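Methionine-binding protein (Coxiella burnetii, PDB 3TQW) binds methionine and probably hands it, as the periplasmic substrate-binding component, to a membrane ABC transporter for uptake. Local coordinates at residues 15-20 and 226-231; 137-142 and 149-154. All blocks are in the same frame, centred on the assembly; numbering follows the deposited sequence. Where two conformers were deposited one is given.

Contact 1: 15-20 and 226-231; sequences TQLMEV and LSAAKK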
ATOM      1  N   THR A  15       5.989  -9.934   0.543  1.00 11.17           N
ATOM      2  CA  THR A  15       7.178 -10.678   0.921  1.00 11.41           C
ATOM      3  C   THR A  15       7.370 -11.859  -0.025  1.00 11.56           C
ATOM      4  O   THR A  15       8.501 -12.190  -0.382  1.00 14.28           O
ATOM      5  CB  THR A  15       7.110 -11.141   2.392  1.00 13.68           C
ATOM      6  OG1 THR A  15       7.198  -9.988   3.243  1.00 13.18           O
ATOM      7  CG2 THR A  15       8.265 -12.085   2.723  1.00 14.02           C
ATOM      8  N   GLN A  16       6.271 -12.487  -0.444  1.00 12.11           N
ATOM      9  CA  GLN A  16       6.357 -13.559  -1.439  1.00 10.82           C
ATOM     10  C   GLN A  16       6.922 -13.015  -2.743  1.00 11.00           C
ATOM     11  O   GLN A  16       7.764 -13.647  -3.376  1.00 15.38           O
ATOM     12  CB  GLN A  16       4.991 -14.197  -1.695  1.00 11.43           C
ATOM     13  CG  GLN A  16       4.428 -14.931  -0.496  1.00 14.08           C
ATOM     14  CD  GLN A  16       3.086 -15.583  -0.778  1.00 19.12           C
ATOM     15  OE1 GLN A  16       2.180 -15.524   0.047  1.00 20.85           O
ATOM     16  NE2 GLN A  16       2.959 -16.217  -1.939  1.00 14.81           N
ATOM     17  N   LEU A  17       6.449 -11.839  -3.137  1.00 11.15           N
ATOM     18  CA  LEU A  17       6.952 -11.193  -4.336  1.00 11.72           C
ATOM     19  C   LEU A  17       8.457 -10.970  -4.196  1.00 12.16           C
ATOM     20  O   LEU A  17       9.231 -11.246  -5.118  1.00 13.42           O
ATOM     21  CB  LEU A  17       6.226  -9.864  -4.580  1.00 12.84           C
ATOM     22  CG  LEU A  17       6.625  -9.159  -5.877  1.00 15.41           C
ATOM     23  CD1 LEU A  17       6.100  -9.948  -7.072  1.00 16.17           C
ATOM     24  CD2 LEU A  17       6.104  -7.732  -5.908  1.00 20.63           C
HETATM   25  N   MSE A  18       8.876 -10.478  -3.035  0.62 10.32           N
HETATM   26  CA  MSE A  18      10.292 -10.213  -2.808  0.62 11.49           C
HETATM   27  C   MSE A  18      11.117 -11.503  -2.809  0.62 12.55           C
HETATM   28  O   MSE A  18      12.290 -11.493  -3.178  0.62 12.48           O
HETATM   29  CB  MSE A  18      10.511  -9.437  -1.511  0.62 12.17           C
HETATM   30  CG  MSE A  18      11.982  -9.111  -1.230  0.62 13.04           C
HETATM   31 SE   MSE A  18      12.816  -7.928  -2.559  0.62 22.10          SE
HETATM   32  CE  MSE A  18      11.893  -6.273  -2.097  0.62 15.32           C
ATOM     33  N   GLU A  19      10.507 -12.613  -2.406  1.00 11.93           N
ATOM     34  CA  GLU A  19      11.214 -13.894  -2.427  1.00 14.00           C
ATOM     35  C   GLU A  19      11.596 -14.261  -3.861  1.00 13.77           C
ATOM     36  O   GLU A  19      12.671 -14.799  -4.108  1.00 13.18           O
ATOM     37  CB  GLU A  19      10.378 -15.020  -1.815  1.00 15.03           C
ATOM     38  CG  GLU A  19      10.274 -14.988  -0.298  1.00 18.80           C
ATOM     39  CD  GLU A  19      11.508 -15.526   0.413  1.00 21.68           C
ATOM     40  OE1 GLU A  19      12.464 -15.976  -0.263  1.00 17.48           O
ATOM     41  OE2 GLU A  19      11.513 -15.498   1.660  1.00 22.26           O
ATOM     42  N   VAL A  20      10.705 -13.983  -4.805  1.00 12.78           N
ATOM     43  CA  VAL A  20      11.001 -14.263  -6.197  1.00 13.03           C
ATOM     44  C   VAL A  20      12.076 -13.296  -6.691  1.00 15.17           C
ATOM     45  O   VAL A  20      12.997 -13.682  -7.411  1.00 14.67           O
ATOM     46  CB  VAL A  20       9.739 -14.172  -7.079  1.00 14.60           C
ATOM     47  CG1 VAL A  20      10.108 -14.366  -8.552  1.00 15.84           C
ATOM     48  CG2 VAL A  20       8.719 -15.218  -6.643  1.00 15.35           C
ATOM     49  N   LEU A 226       7.468 -10.154 -12.584  1.00 17.09           N
ATOM     50  CA  LEU A 226       6.188  -9.758 -13.168  1.00 21.27           C
ATOM     51  C   LEU A 226       5.247 -10.953 -13.255  1.00 22.61           C
ATOM     52  O   LEU A 226       4.061 -10.848 -12.952  1.00 21.60           O
ATOM     53  CB  LEU A 226       6.380  -9.154 -14.556  1.00 23.70           C
ATOM     54  CG  LEU A 226       7.226  -7.886 -14.603  1.00 29.65           C
ATOM     55  CD1 LEU A 226       7.473  -7.449 -16.045  1.00 31.93           C
ATOM     56  CD2 LEU A 226       6.554  -6.791 -13.805  1.00 28.60           C
ATOM     57  N   SER A 227       5.786 -12.093 -13.671  1.00 20.75           N
ATOM     58  CA  SER A 227       4.999 -13.317 -13.758  1.00 23.53           C
ATOM     59  C   SER A 227       4.482 -13.730 -12.377  1.00 20.22           C
ATOM     60  O   SER A 227       3.322 -14.126 -12.233  1.00 21.74           O
ATOM     61  CB  SER A 227       5.825 -14.437 -14.395  1.00 23.53           C
ATOM     62  OG  SER A 227       5.093 -15.642 -14.459  1.00 26.88           O
ATOM     63  N   ALA A 228       5.333 -13.620 -11.359  1.00 15.22           N
ATOM     64  CA  ALA A 228       4.925 -13.944  -9.992  1.00 12.94           C
ATOM     65  C   ALA A 228       3.879 -12.968  -9.458  1.00 17.24           C
ATOM     66  O   ALA A 228       2.959 -13.365  -8.741  1.00 22.33           O
ATOM     67  CB  ALA A 228       6.126 -13.981  -9.063  1.00 13.02           C
ATOM     68  N   ALA A 229       4.027 -11.691  -9.793  1.00 16.50           N
ATOM     69  CA  ALA A 229       3.043 -10.696  -9.381  1.00 17.27           C
ATOM     70  C   ALA A 229       1.662 -11.084  -9.899  1.00 17.98           C
ATOM     71  O   ALA A 229       0.672 -10.993  -9.174  1.00 19.10           O
ATOM     72  CB  ALA A 229       3.436  -9.312  -9.878  1.00 15.73           C
ATOM     73  N   LYS A 230       1.603 -11.523 -11.154  1.00 17.47           N
ATOM     74  CA  LYS A 230       0.356 -12.001 -11.743  1.00 22.77           C
ATOM     75  C   LYS A 230      -0.263 -13.131 -10.923  1.00 23.53           C
ATOM     76  O   LYS A 230      -1.470 -13.150 -10.698  1.00 21.73           O
ATOM     77  CB  LYS A 230       0.576 -12.486 -13.181  1.00 30.74           C
ATOM     78  CG  LYS A 230       0.221 -11.473 -14.264  1.00 39.81           C
ATOM     79  CD  LYS A 230       1.344 -10.469 -14.483  1.00 45.92           C
ATOM     80  CE  LYS A 230       1.018  -9.482 -15.603  1.00 48.97           C
ATOM     81  NZ  LYS A 230       2.089  -8.445 -15.782  1.00 47.17           N
ATOM     82  N   LYS A 231       0.558 -14.075 -10.477  1.00 21.66           N
ATOM     83  CA  LYS A 231       0.037 -15.215  -9.727  1.00 22.91           C
ATOM     84  C   LYS A 231      -0.416 -14.807  -8.321  1.00 23.79           C
ATOM     85  O   LYS A 231      -1.403 -15.323  -7.807  1.00 25.60           O
ATOM     86  CB  LYS A 231       1.068 -16.342  -9.643  1.00 22.69           C
ATOM     87  CG  LYS A 231       1.546 -16.884 -10.994  1.00 24.59           C
ATOM     88  CD  LYS A 231       2.180 -18.257 -10.822  1.00 31.93           C
ATOM     89  CE  LYS A 231       3.221 -18.576 -11.899  1.00 37.24           C
ATOM     90  NZ  LYS A 231       2.948 -17.951 -13.218  1.00 36.76           N
TER
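In the helix that sets L17 and V20 against A228 and A229, T15 OG1 is held by two hydrogen bonds, one with I10 O and one with T9 OG1. They tie the early part of helix 13-29 to the end of strand 5-10. The contact itself is apolar. V20 points at the partner helix, and the A228 methyl faces its branched end. V20 CG2 lies 3.8 Å from A228 CB, and V20 CG1 lies 4.0 Å from the same atom, with V20 CB hardly farther off. L17 starts out along the flank of its helix. Its CG stands opposite the backbone N (chi1 -176°), and CD1 then reaches across to A229. L17 CD1 is 3.9 Å from A229 CB. It also rests against the backbone, 3.8 Å from A229 N. A228 CB is a looser neighbour of L17 CD1, at 4.5 Å. The methyl side chains of the two alanines give L17 and V20 a low surface to pack on. The segments run nearly antiparallel, at 154°, with axes 9.4 Å apart. V225, one turn before A229, extends the same face and touches both L17 and V20. F82 of strand 75-83 touches L17, A229 and L226, so the sheet lies beneath the pair. T15 touches T37 and E19 touches I35, which seats helix 13-29 against strand 33-38 of the same sheet.

Contact 2: 137-142 and 149-154; sequences ATPMDI and LKIVEL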
ATOM      1  N   ALA A 137      -6.023  14.932   2.673  1.00 42.34           N
ATOM      2  CA  ALA A 137      -7.401  15.078   3.148  1.00 35.62           C
ATOM      3  C   ALA A 137      -7.679  14.359   4.468  1.00 30.83           C
ATOM      4  O   ALA A 137      -7.146  13.279   4.733  1.00 29.75           O
ATOM      5  CB  ALA A 137      -8.385  14.617   2.072  1.00 32.89           C
ATOM      6  N   THR A 138      -8.515  14.987   5.289  1.00 29.48           N
ATOM      7  CA  THR A 138      -9.019  14.412   6.532  1.00 28.49           C
ATOM      8  C   THR A 138     -10.544  14.476   6.464  1.00 27.18           C
ATOM      9  O   THR A 138     -11.090  15.113   5.567  1.00 29.71           O
ATOM     10  CB  THR A 138      -8.528  15.216   7.759  1.00 36.07           C
ATOM     11  OG1 THR A 138      -9.101  14.683   8.960  1.00 43.73           O
ATOM     12  CG2 THR A 138      -8.932  16.666   7.637  1.00 29.82           C
ATOM     13  N   PRO A 139     -11.242  13.798   7.390  1.00 24.69           N
ATOM     14  CA  PRO A 139     -12.705  13.891   7.382  1.00 26.66           C
ATOM     15  C   PRO A 139     -13.216  15.325   7.559  1.00 31.41           C
ATOM     16  O   PRO A 139     -14.348  15.624   7.185  1.00 30.57           O
ATOM     17  CB  PRO A 139     -13.111  13.025   8.575  1.00 25.91           C
ATOM     18  CG  PRO A 139     -12.007  11.999   8.667  1.00 24.06           C
ATOM     19  CD  PRO A 139     -10.755  12.739   8.297  1.00 24.90           C
HETATM   20  N   MSE A 140     -12.386  16.196   8.119  1.00 35.37           N
HETATM   21  CA  MSE A 140     -12.739  17.602   8.270  1.00 38.63           C
HETATM   22  C   MSE A 140     -12.853  18.260   6.905  1.00 39.17           C
HETATM   23  O   MSE A 140     -13.396  19.358   6.776  1.00 37.71           O
HETATM   24  CB  MSE A 140     -11.682  18.336   9.102  1.00 37.99           C
HETATM   25  CG  MSE A 140     -11.878  18.240  10.604  1.00 35.54           C
HETATM   26 SE   MSE A 140     -13.515  19.100  11.204  1.00 67.02          SE
HETATM   27  CE  MSE A 140     -14.564  17.494  11.576  1.00 42.41           C
ATOM     28  N   ASP A 141     -12.328  17.588   5.887  1.00 35.35           N
ATOM     29  CA  ASP A 141     -12.359  18.127   4.537  1.00 37.47           C
ATOM     30  C   ASP A 141     -13.546  17.604   3.746  1.00 32.44           C
ATOM     31  O   ASP A 141     -13.668  17.869   2.553  1.00 30.46           O
ATOM     32  CB  ASP A 141     -11.059  17.818   3.798  1.00 43.59           C
ATOM     33  CG  ASP A 141      -9.863  18.490   4.431  1.00 49.00           C
ATOM     34  OD1 ASP A 141      -9.768  19.735   4.353  1.00 51.44           O
ATOM     35  OD2 ASP A 141      -9.017  17.772   5.000  1.00 49.80           O
ATOM     36  N   ILE A 142     -14.417  16.855   4.412  1.00 32.30           N
ATOM     37  CA  ILE A 142     -15.629  16.378   3.765  1.00 29.98           C
ATOM     38  C   ILE A 142     -16.637  17.519   3.713  1.00 33.65           C
ATOM     39  O   ILE A 142     -17.104  17.996   4.749  1.00 33.87           O
ATOM     40  CB  ILE A 142     -16.234  15.164   4.489  1.00 28.05           C
ATOM     41  CG1 ILE A 142     -15.307  13.953   4.362  1.00 25.86           C
ATOM     42  CG2 ILE A 142     -17.596  14.825   3.906  1.00 29.15           C
ATOM     43  CD1 ILE A 142     -15.826  12.714   5.060  1.00 26.32           C
ATOM     44  N   LEU A 149     -22.674   9.389   6.398  1.00 23.94           N
ATOM     45  CA  LEU A 149     -21.867   8.212   6.676  1.00 25.49           C
ATOM     46  C   LEU A 149     -20.892   8.506   7.810  1.00 24.38           C
ATOM     47  O   LEU A 149     -20.375   9.612   7.923  1.00 24.58           O
ATOM     48  CB  LEU A 149     -21.127   7.779   5.410  1.00 27.58           C
ATOM     49  CG  LEU A 149     -22.037   7.382   4.242  1.00 28.07           C
ATOM     50  CD1 LEU A 149     -21.246   7.206   2.954  1.00 31.34           C
ATOM     51  CD2 LEU A 149     -22.803   6.112   4.568  1.00 28.32           C
ATOM     52  N   LYS A 150     -20.659   7.514   8.661  1.00 23.65           N
ATOM     53  CA  LYS A 150     -19.741   7.677   9.776  1.00 27.13           C
ATOM     54  C   LYS A 150     -18.374   7.079   9.444  1.00 24.14           C
ATOM     55  O   LYS A 150     -18.262   5.889   9.150  1.00 24.56           O
ATOM     56  CB  LYS A 150     -20.324   7.025  11.030  1.00 31.52           C
ATOM     57  CG  LYS A 150     -21.722   7.528  11.366  1.00 38.68           C
ATOM     58  CD  LYS A 150     -22.279   6.858  12.609  1.00 45.29           C
ATOM     59  CE  LYS A 150     -23.681   7.359  12.917  1.00 49.80           C
ATOM     60  NZ  LYS A 150     -24.211   6.769  14.176  1.00 51.71           N
ATOM     61  N   ILE A 151     -17.341   7.913   9.489  1.00 23.20           N
ATOM     62  CA  ILE A 151     -15.987   7.473   9.165  1.00 20.55           C
ATOM     63  C   ILE A 151     -15.283   6.911  10.396  1.00 20.84           C
ATOM     64  O   ILE A 151     -15.143   7.592  11.408  1.00 23.87           O
ATOM     65  CB  ILE A 151     -15.151   8.620   8.577  1.00 25.44           C
ATOM     66  CG1 ILE A 151     -15.859   9.224   7.365  1.00 29.04           C
ATOM     67  CG2 ILE A 151     -13.768   8.123   8.179  1.00 24.35           C
ATOM     68  CD1 ILE A 151     -16.119   8.217   6.248  1.00 29.16           C
ATOM     69  N   VAL A 152     -14.844   5.663  10.294  1.00 20.57           N
ATOM     70  CA  VAL A 152     -14.140   4.985  11.373  1.00 19.70           C
ATOM     71  C   VAL A 152     -12.666   4.831  11.004  1.00 18.71           C
ATOM     72  O   VAL A 152     -12.337   4.186  10.014  1.00 19.04           O
ATOM     73  CB  VAL A 152     -14.745   3.592  11.622  1.00 23.45           C
ATOM     74  CG1 VAL A 152     -13.987   2.861  12.718  1.00 28.04           C
ATOM     75  CG2 VAL A 152     -16.216   3.716  11.981  1.00 29.72           C
ATOM     76  N   GLU A 153     -11.783   5.423  11.801  1.00 15.80           N
ATOM     77  CA  GLU A 153     -10.358   5.404  11.501  1.00 15.41           C
ATOM     78  C   GLU A 153      -9.619   4.286  12.250  1.00 16.27           C
ATOM     79  O   GLU A 153      -9.479   4.329  13.470  1.00 17.13           O
ATOM     80  CB  GLU A 153      -9.759   6.788  11.772  1.00 18.09           C
ATOM     81  CG  GLU A 153     -10.459   7.894  10.949  1.00 20.11           C
ATOM     82  CD  GLU A 153     -10.424   9.261  11.610  1.00 26.11           C
ATOM     83  OE1 GLU A 153      -9.670  10.136  11.133  1.00 26.71           O
ATOM     84  OE2 GLU A 153     -11.164   9.469  12.602  1.00 26.50           O
ATOM     85  N   LEU A 154      -9.164   3.281  11.500  1.00 15.12           N
ATOM     86  CA  LEU A 154      -8.458   2.131  12.065  1.00 14.50           C
ATOM     87  C   LEU A 154      -7.057   1.984  11.489  1.00 16.90           C
ATOM     88  O   LEU A 154      -6.801   2.361  10.345  1.00 15.89           O
ATOM     89  CB  LEU A 154      -9.230   0.838  11.783  1.00 10.78           C
ATOM     90  CG  LEU A 154     -10.705   0.837  12.204  1.00 17.83           C
ATOM     91  CD1 LEU A 154     -11.396  -0.434  11.731  1.00 18.38           C
ATOM     92  CD2 LEU A 154     -10.831   0.987  13.706  1.00 14.90           C
TER
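I142 and I151 meet through their CG1 branches, which in both residues stand opposite the carbonyl carbon (chi1 -67° in I142). The I142 chain is extended beyond that point (chi2 179°), which carries CD1 out to I151. I142 CD1 lies 4.2 Å from I151 CG1, and the two side chains cross at a slant. The other branch of I151 serves P139: I151 CG2 is 4.3 Å from P139 CG. E153, two residues further along the strand, points back at the same proline, and the two side chains meet head-on. E153 OE1 sits 3.9 Å from P139 CG and is about as close to P139 CD, so a carboxylate oxygen rests beside the ring's CH2 groups. The P139 ring is presented by a short 3-10 turn. D141 N bonds to T138 O at 2.8 Å, and I142 N bonds to P139 O at 3.0 Å. Strand 150-154 is an edge strand that pairs in parallel with strand 104-108, where I105 bonds to the backbones of K150 and V152. The chain between them passes through helix 111-123 and the small sheet of 128-129 and 142-144, making an elaborated beta-alpha-beta crossover. Helix 111-123 borders the contact: P139 touches E114 and L118, and I151 touches L121. E153 OE1 also lies close to E114 OE1, and two like charges there could favour protonation of one carboxylate.

The two contacts lie on opposite sides of the chain's centre, with their own centres 34 Å apart, and they share no helix or strand. Contact 1 is partly buried and joins two helices over the six-stranded sheet, bringing together early and late parts of the chain. Contact 2 is a surface contact between near neighbours in sequence, a 3-10 turn and an edge strand of the five-stranded sheet. Contact 1 is apolar, aliphatic side chains against alanine methyls and the helix backbone. Contact 2 mixes branched aliphatic chains with a proline ring and a carboxylate. In contact 1 the L17 side chain is about 10 Å from the bound methionine.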